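Local coordinates for Alpha/beta hydrolase fold protein (PDB 4G9E) that hydrolyses N-acyl homoserine lactones, opening the lactone ring of these bacterial quorum-sensing signals, at residues A[210-215]-A[263-268]; A[144-149]-A[154-159]. All blocks are in the same frame, centred on the assembly; numbering follows the deposited sequence.

Contact 1. Residues A[210-215]-A[263-268]; sequences PIAVVN and ARFIRD
Ala212 sets its methyl group squarely on one face of the Phe265 ring. CB stands 3.6 Å above the ring plane, and the line from it to the ring centroid leans 13° from the normal, a CH-pi contact over the middle of the aromatic system rather than at its rim. The nearest ring carbons, CD1 and CE1, are both 3.7 Å from Ala212 CB. Pro210, two residues earlier and turned the same way, meets the ring differently: its carbonyl O lies at the edge, in the ring plane, 3.6 Å from Phe265 CZ, and Pro210 CB reaches CE1 of Phe265 at 3.9 Å. Phe265 extends from helix 255-270 with CG anti to the backbone N (chi1 -174°), which carries the ring across to the strand. Ile211, between the two contact residues, faces the other way, onto Phe232. Trp236 packs edge-to-face with Phe265, Met122 of strand 120-124 touches it as well, and Trp236 NE1 is hydrogen-bonded to Asp268 OD2. The other oxygen of that carboxylate, OD1, is held in a salt bridge by Arg267, side-on, NE at 2.8 Å and NH1 at 2.9 Å, both to this one oxygen. With a leucine in place of Phe265, the Ala212 methyl would probably lose the ring face beneath it and Trp236 its edge-to-face partner, leaving a gap between helix and strand. Here the last long helix packs against the central sheet beside strand 211-216, as part of one of the helical layers that flank the sheet in the alpha/beta hydrolase fold.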
ATOM      1  N   PRO A 210      10.657  -8.075  -9.778  1.00  9.12           N
ATOM      2  CA  PRO A 210       9.532  -8.961  -9.482  1.00  9.28           C
ATOM      3  C   PRO A 210       8.361  -8.181  -8.902  1.00  8.54           C
ATOM      4  O   PRO A 210       8.534  -7.407  -7.956  1.00  8.58           O
ATOM      5  CB  PRO A 210      10.101  -9.909  -8.417  1.00 10.56           C
ATOM      6  CG  PRO A 210      11.582  -9.821  -8.564  1.00 12.17           C
ATOM      7  CD  PRO A 210      11.849  -8.409  -8.983  1.00 10.90           C
ATOM      8  N   ILE A 211       7.179  -8.410  -9.460  1.00  7.67           N
ATOM      9  CA  ILE A 211       5.954  -7.868  -8.896  1.00  7.28           C
ATOM     10  C   ILE A 211       5.051  -9.028  -8.505  1.00  7.15           C
ATOM     11  O   ILE A 211       4.727  -9.880  -9.332  1.00  8.00           O
ATOM     12  CB  ILE A 211       5.223  -6.902  -9.863  1.00  7.62           C
ATOM     13  CG1 ILE A 211       6.105  -5.680 -10.142  1.00  8.18           C
ATOM     14  CG2 ILE A 211       3.895  -6.486  -9.248  1.00  9.24           C
ATOM     15  CD1 ILE A 211       5.537  -4.707 -11.174  1.00  8.90           C
ATOM     16  N   ALA A 212       4.674  -9.056  -7.231  1.00  7.17           N
ATOM     17  CA  ALA A 212       3.767 -10.065  -6.706  1.00  7.60           C
ATOM     18  C   ALA A 212       2.396  -9.454  -6.530  1.00  7.38           C
ATOM     19  O   ALA A 212       2.264  -8.292  -6.130  1.00  7.72           O
ATOM     20  CB  ALA A 212       4.273 -10.582  -5.369  1.00  8.00           C
ATOM     21  N   VAL A 213       1.372 -10.249  -6.810  1.00  7.33           N
ATOM     22  CA  VAL A 213      -0.005  -9.793  -6.722  1.00  7.71           C
ATOM     23  C   VAL A 213      -0.759 -10.792  -5.851  1.00  8.04           C
ATOM     24  O   VAL A 213      -0.829 -11.978  -6.183  1.00  8.60           O
ATOM     25  CB  VAL A 213      -0.656  -9.715  -8.115  1.00  8.16           C
ATOM     26  CG1 VAL A 213      -2.110  -9.272  -8.010  1.00  9.96           C
ATOM     27  CG2 VAL A 213       0.124  -8.776  -9.024  1.00  9.40           C
ATOM     28  N   VAL A 214      -1.291 -10.319  -4.726  1.00  7.35           N
ATOM     29  CA  VAL A 214      -1.983 -11.179  -3.763  1.00  7.70           C
ATOM     30  C   VAL A 214      -3.252 -10.466  -3.309  1.00  7.94           C
ATOM     31  O   VAL A 214      -3.190  -9.327  -2.832  1.00  8.28           O
ATOM     32  CB  VAL A 214      -1.102 -11.455  -2.527  1.00  8.94           C
ATOM     33  CG1 VAL A 214      -1.860 -12.281  -1.500  1.00 10.48           C
ATOM     34  CG2 VAL A 214       0.204 -12.149  -2.927  1.00  9.20           C
ATOM     35  N   ASN A 215      -4.399 -11.122  -3.466  1.00  8.42           N
ATOM     36  CA  ASN A 215      -5.682 -10.519  -3.102  1.00  8.55           C
ATOM     37  C   ASN A 215      -6.586 -11.495  -2.387  1.00  9.33           C
ATOM     38  O   ASN A 215      -6.470 -12.708  -2.561  1.00 10.01           O
ATOM     39  CB  ASN A 215      -6.425 -10.015  -4.335  1.00  8.63           C
ATOM     40  CG  ASN A 215      -5.855  -8.724  -4.842  1.00  8.49           C
ATOM     41  OD1 ASN A 215      -6.078  -7.672  -4.248  1.00  8.99           O
ATOM     42  ND2 ASN A 215      -5.091  -8.790  -5.919  1.00  9.14           N
ATOM     43  N   ALA A 263       6.353 -13.751   3.104  1.00  7.43           N
ATOM     44  CA  ALA A 263       7.645 -14.301   3.494  1.00  7.61           C
ATOM     45  C   ALA A 263       8.368 -14.937   2.309  1.00  7.08           C
ATOM     46  O   ALA A 263       9.582 -14.772   2.145  1.00  7.71           O
ATOM     47  CB  ALA A 263       7.480 -15.314   4.622  1.00  7.90           C
ATOM     48  N   ARG A 264       7.636 -15.693   1.501  1.00  6.88           N
ATOM     49  CA  ARG A 264       8.246 -16.361   0.361  1.00  7.34           C
ATOM     50  C   ARG A 264       8.751 -15.334  -0.648  1.00  7.10           C
ATOM     51  O   ARG A 264       9.842 -15.474  -1.195  1.00  7.38           O
ATOM     52  CB  ARG A 264       7.283 -17.357  -0.285  1.00  8.17           C
ATOM     53  CG  ARG A 264       7.949 -18.273  -1.296  1.00  9.50           C
ATOM     54  CD  ARG A 264       7.044 -19.427  -1.676  1.00 10.75           C
ATOM     55  NE  ARG A 264       5.847 -19.059  -2.433  1.00 10.29           N
ATOM     56  CZ  ARG A 264       4.600 -19.173  -1.981  1.00 11.17           C
ATOM     57  NH1 ARG A 264       3.584 -18.866  -2.773  1.00 12.30           N
ATOM     58  NH2 ARG A 264       4.361 -19.593  -0.747  1.00 12.98           N
ATOM     59  N   PHE A 265       7.964 -14.291  -0.872  1.00  6.87           N
ATOM     60  CA  PHE A 265       8.352 -13.229  -1.784  1.00  7.06           C
ATOM     61  C   PHE A 265       9.605 -12.507  -1.283  1.00  6.87           C
ATOM     62  O   PHE A 265      10.540 -12.271  -2.055  1.00  7.34           O
ATOM     63  CB  PHE A 265       7.196 -12.244  -1.955  1.00  7.38           C
ATOM     64  CG  PHE A 265       7.455 -11.186  -2.982  1.00  7.04           C
ATOM     65  CD1 PHE A 265       7.721 -11.531  -4.296  1.00  7.57           C
ATOM     66  CD2 PHE A 265       7.409  -9.840  -2.639  1.00  7.05           C
ATOM     67  CE1 PHE A 265       7.950 -10.549  -5.257  1.00  7.81           C
ATOM     68  CE2 PHE A 265       7.638  -8.853  -3.596  1.00  7.45           C
ATOM     69  CZ  PHE A 265       7.893  -9.211  -4.903  1.00  7.91           C
ATOM     70  N   ILE A 266       9.650 -12.161   0.000  1.00  6.89           N
ATOM     71  CA  ILE A 266      10.833 -11.499   0.542  1.00  7.54           C
ATOM     72  C   ILE A 266      12.061 -12.400   0.393  1.00  7.54           C
ATOM     73  O   ILE A 266      13.115 -11.955  -0.068  1.00  7.76           O
ATOM     74  CB  ILE A 266      10.660 -11.086   2.012  1.00  7.44           C
ATOM     75  CG1 ILE A 266       9.538 -10.055   2.162  1.00  7.76           C
ATOM     76  CG2 ILE A 266      11.965 -10.531   2.561  1.00  8.73           C
ATOM     77  CD1 ILE A 266       9.095  -9.860   3.603  1.00  9.02           C
ATOM     78  N   ARG A 267      11.927 -13.671   0.762  1.00  7.71           N
ATOM     79  CA  ARG A 267      13.034 -14.612   0.621  1.00  7.99           C
ATOM     80  C   ARG A 267      13.500 -14.658  -0.834  1.00  8.13           C
ATOM     81  O   ARG A 267      14.700 -14.591  -1.118  1.00  8.59           O
ATOM     82  CB  ARG A 267      12.609 -16.005   1.116  1.00  8.11           C
ATOM     83  CG  ARG A 267      13.732 -17.026   1.243  1.00  8.66           C
ATOM     84  CD  ARG A 267      14.134 -17.695  -0.066  1.00  9.31           C
ATOM     85  NE  ARG A 267      13.015 -18.199  -0.853  1.00  9.30           N
ATOM     86  CZ  ARG A 267      12.434 -19.387  -0.691  1.00  9.09           C
ATOM     87  NH1 ARG A 267      11.429 -19.722  -1.488  1.00  9.74           N
ATOM     88  NH2 ARG A 267      12.849 -20.246   0.247  1.00  9.96           N
ATOM     89  N   ASP A 268      12.555 -14.774  -1.757  1.00  7.60           N
ATOM     90  CA  ASP A 268      12.889 -14.869  -3.167  1.00  8.31           C
ATOM     91  C   ASP A 268      13.609 -13.622  -3.674  1.00  8.51           C
ATOM     92  O   ASP A 268      14.514 -13.720  -4.494  1.00 10.57           O
ATOM     93  CB  ASP A 268      11.646 -15.111  -4.020  1.00  8.57           C
ATOM     94  CG  ASP A 268      11.060 -16.503  -3.866  1.00  8.84           C
ATOM     95  OD1 ASP A 268      11.660 -17.380  -3.195  1.00  9.40           O
ATOM     96  OD2 ASP A 268       9.982 -16.704  -4.464  1.00 10.47           O
TER

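Contact 2. Residues A[144-149]-A[154-159]; sequences MALAGQ and ERDVES. With C4L (N-butanoyl-L-homoserine), chain C.
Leu146 and Asp156 join two pieces of the helical region between strands 120-124 and 211-216, consistent with the cap of many alpha/beta hydrolases: the loop 144-149, which lines the ligand pocket, and the first turns of helix 154-165. The leucine crosses the aspartate at about a right angle and meets it with both methyls from one side. CD2 lies 3.7 Å from Asp156 OD1, while CD1 rests 3.8 Å from the backbone O of Asp156. Beside this pair, Gln149 extends toward the carboxylate with CG anti to its own N (chi1 -178°), its amide plane turned 75° from the carboxylate plane of Asp156. One water bridges them, accepting from Gln149 NE2 at 3.2 Å and donating to Asp156 OD1 at 2.8 Å. Both side chains also have partners nearby: Gln149 NE2 bonds to Ile151 O, and Asp156 OD2 takes the N-H of Ser153 at the start of the helix. On the pocket side of the loop, Met144 SD lies 3.7 Å from C1 of the bound N-butanoyl-L-homoserine, and Ala147 CB is 3.5 Å from its O3. Leu146 and Ala147 also touch Tyr160, whose hydroxyl is hydrogen-bonded to this ligand. The aspartate thus sits where the helix N-terminus would probably favour its negative charge; the bridging water and the Ser153 N-H probably help to hold that charge, while Leu146 supplies the apolar part of the join.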
ATOM      1  N   MET A 144     -16.605   2.321  -2.468  1.00 16.39           N
ATOM      2  CA  MET A 144     -15.660   2.727  -3.499  1.00 16.43           C
ATOM      3  C   MET A 144     -15.816   4.217  -3.786  1.00 17.76           C
ATOM      4  O   MET A 144     -14.837   4.925  -4.025  1.00 18.45           O
ATOM      5  CB  MET A 144     -15.886   1.911  -4.774  1.00 17.47           C
ATOM      6  CG  MET A 144     -14.927   2.239  -5.899  1.00 17.50           C
ATOM      7  SD  MET A 144     -13.228   1.781  -5.519  1.00 18.23           S
ATOM      8  CE  MET A 144     -12.347   2.977  -6.509  1.00 20.16           C
ATOM      9  N   ALA A 145     -17.059   4.689  -3.751  1.00 18.48           N
ATOM     10  CA  ALA A 145     -17.364   6.088  -4.009  1.00 18.95           C
ATOM     11  C   ALA A 145     -16.754   7.012  -2.956  1.00 18.81           C
ATOM     12  O   ALA A 145     -16.465   8.174  -3.232  1.00 22.67           O
ATOM     13  CB  ALA A 145     -18.871   6.290  -4.087  1.00 20.45           C
ATOM     14  N   LEU A 146     -16.564   6.494  -1.748  1.00 15.82           N
ATOM     15  CA  LEU A 146     -16.016   7.283  -0.646  1.00 14.40           C
ATOM     16  C   LEU A 146     -14.512   7.546  -0.773  1.00 14.38           C
ATOM     17  O   LEU A 146     -13.988   8.447  -0.123  1.00 14.39           O
ATOM     18  CB  LEU A 146     -16.295   6.600   0.696  1.00 14.72           C
ATOM     19  CG  LEU A 146     -17.757   6.563   1.139  1.00 16.33           C
ATOM     20  CD1 LEU A 146     -17.887   5.779   2.436  1.00 16.80           C
ATOM     21  CD2 LEU A 146     -18.308   7.971   1.304  1.00 17.58           C
ATOM     22  N   ALA A 147     -13.823   6.748  -1.587  1.00 14.52           N
ATOM     23  CA  ALA A 147     -12.370   6.868  -1.732  1.00 14.34           C
ATOM     24  C   ALA A 147     -11.914   8.287  -2.085  1.00 13.20           C
ATOM     25  O   ALA A 147     -10.837   8.721  -1.678  1.00 12.82           O
ATOM     26  CB  ALA A 147     -11.848   5.871  -2.762  1.00 15.60           C
ATOM     27  N   GLY A 148     -12.742   9.002  -2.842  1.00 13.61           N
ATOM     28  CA  GLY A 148     -12.421  10.353  -3.270  1.00 13.97           C
ATOM     29  C   GLY A 148     -13.291  11.432  -2.661  1.00 14.15           C
ATOM     30  O   GLY A 148     -13.311  12.560  -3.146  1.00 15.09           O
ATOM     31  N   GLN A 149     -14.007  11.088  -1.595  1.00 13.82           N
ATOM     32  CA  GLN A 149     -14.917  12.029  -0.949  1.00 14.79           C
ATOM     33  C   GLN A 149     -14.245  12.710   0.238  1.00 13.90           C
ATOM     34  O   GLN A 149     -13.798  12.043   1.166  1.00 14.83           O
ATOM     35  CB  GLN A 149     -16.180  11.305  -0.487  1.00 16.86           C
ATOM     36  CG  GLN A 149     -17.223  12.207   0.160  1.00 18.25           C
ATOM     37  CD  GLN A 149     -18.526  11.479   0.394  1.00 20.35           C
ATOM     38  OE1 GLN A 149     -19.124  10.950  -0.543  1.00 22.60           O
ATOM     39  NE2 GLN A 149     -18.962  11.420   1.648  1.00 20.51           N
ATOM     40  N   GLU A 154     -20.415  10.253  10.029  1.00 19.73           N
ATOM     41  CA  GLU A 154     -20.109   9.190  10.977  1.00 20.67           C
ATOM     42  C   GLU A 154     -20.322   7.822  10.337  1.00 19.66           C
ATOM     43  O   GLU A 154     -19.526   6.903  10.535  1.00 20.21           O
ATOM     44  CB  GLU A 154     -20.974   9.325  12.232  1.00 20.00           C
ATOM     45  CG  GLU A 154     -20.520  10.419  13.183  1.00 20.00           C
ATOM     46  CD  GLU A 154     -19.158  10.139  13.788  1.00 20.00           C
ATOM     47  OE1 GLU A 154     -18.587   9.068  13.496  1.00 20.00           O
ATOM     48  OE2 GLU A 154     -18.659  10.990  14.553  1.00 20.00           O
ATOM     49  N   ARG A 155     -21.399   7.692   9.568  1.00 19.70           N
ATOM     50  CA  ARG A 155     -21.702   6.443   8.882  1.00 19.64           C
ATOM     51  C   ARG A 155     -20.708   6.177   7.755  1.00 19.66           C
ATOM     52  O   ARG A 155     -20.392   5.028   7.469  1.00 19.63           O
ATOM     53  CB  ARG A 155     -23.138   6.431   8.368  1.00 20.31           C
ATOM     54  N   ASP A 156     -20.204   7.236   7.124  1.00 18.78           N
ATOM     55  CA  ASP A 156     -19.162   7.092   6.107  1.00 18.55           C
ATOM     56  C   ASP A 156     -17.885   6.504   6.714  1.00 18.10           C
ATOM     57  O   ASP A 156     -17.282   5.591   6.154  1.00 17.49           O
ATOM     58  CB  ASP A 156     -18.816   8.446   5.464  1.00 19.02           C
ATOM     59  CG  ASP A 156     -19.935   9.016   4.594  1.00 20.21           C
ATOM     60  OD1 ASP A 156     -20.767   8.254   4.064  1.00 21.67           O
ATOM     61  OD2 ASP A 156     -19.962  10.253   4.423  1.00 20.54           O
ATOM     62  N   VAL A 157     -17.464   7.054   7.852  1.00 17.38           N
ATOM     63  CA  VAL A 157     -16.273   6.559   8.534  1.00 17.14           C
ATOM     64  C   VAL A 157     -16.399   5.077   8.841  1.00 17.27           C
ATOM     65  O   VAL A 157     -15.488   4.292   8.576  1.00 17.04           O
ATOM     66  CB  VAL A 157     -15.999   7.315   9.847  1.00 17.55           C
ATOM     67  CG1 VAL A 157     -14.884   6.628  10.633  1.00 18.19           C
ATOM     68  CG2 VAL A 157     -15.644   8.768   9.560  1.00 18.05           C
ATOM     69  N   GLU A 158     -17.537   4.688   9.406  1.00 17.54           N
ATOM     70  CA  GLU A 158     -17.744   3.293   9.757  1.00 17.62           C
ATOM     71  C   GLU A 158     -17.831   2.401   8.523  1.00 16.06           C
ATOM     72  O   GLU A 158     -17.196   1.343   8.470  1.00 15.97           O
ATOM     73  CB  GLU A 158     -18.994   3.119  10.617  1.00 18.72           C
ATOM     74  CG  GLU A 158     -19.243   1.661  10.922  1.00 20.10           C
ATOM     75  CD  GLU A 158     -20.316   1.435  11.956  1.00 22.50           C
ATOM     76  OE1 GLU A 158     -20.896   2.418  12.464  1.00 24.22           O
ATOM     77  OE2 GLU A 158     -20.571   0.259  12.260  1.00 22.34           O
ATOM     78  N   SER A 159     -18.592   2.827   7.518  1.00 16.07           N
ATOM     79  CA  SER A 159     -18.744   2.013   6.320  0.85 16.14           C
ATOM     80  C   SER A 159     -17.410   1.826   5.611  1.00 15.64           C
ATOM     81  O   SER A 159     -17.074   0.717   5.197  1.00 15.54           O
ATOM     82  CB  SER A 159     -19.768   2.614   5.359  0.85 16.88           C
ATOM     83  OG  SER A 159     -20.198   1.644   4.419  0.85 18.65           O
TER
HETATM   84  O1  C4L C 301      -8.123   0.953   0.332  0.72  9.92           O
HETATM   85  C4  C4L C 301      -7.710   1.813  -0.482  0.85  9.36           C
HETATM   86  O2  C4L C 301      -6.575   2.337  -0.414  0.85  8.67           O
HETATM   87  C3  C4L C 301      -8.623   2.272  -1.595  0.91 10.65           C
HETATM   88  C2  C4L C 301      -9.662   1.200  -1.945  0.84 11.51           C
HETATM   89  C1  C4L C 301     -10.860   1.777  -2.683  0.63 12.25           C
HETATM   90  O3  C4L C 301     -11.663   2.558  -1.784  0.69 12.69           O
HETATM   91  N1  C4L C 301      -7.886   2.603  -2.820  0.94 10.48           N
HETATM   92  C5  C4L C 301      -7.680   3.862  -3.216  0.91  9.72           C
HETATM   93  O4  C4L C 301      -8.098   4.838  -2.606  0.84  9.91           O
HETATM   94  C6  C4L C 301      -6.903   4.054  -4.498  1.00 10.69           C
HETATM   95  C7  C4L C 301      -7.638   5.049  -5.390  0.65 12.02           C
HETATM   96  C8  C4L C 301      -8.996   4.531  -5.849  0.71 12.15           C
HETATM   97  O   HOH W   1     -21.674   9.777   1.923  0.80 29.04           O

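Overall arrangement
The two contacts lie on opposite sides of the chain's centre, with centres 30 Å apart and nearest atoms about 12 Å apart, and they share no helix or strand. Contact 1 belongs to the buried body of the fold, where the last long helix meets the central sheet; contact 2 is partly buried in the probable cap, between a loop and the helix that follows it closely in sequence. Their chemistry follows their place. Residues 210-215 and 263-268 meet through a methyl over a ring face and a carbonyl oxygen at its edge, with no hydrogen bond between them, whereas 144-149 and 154-159 add a water bridge to modest apolar cover. Contact 2 alone reaches the bound ligand.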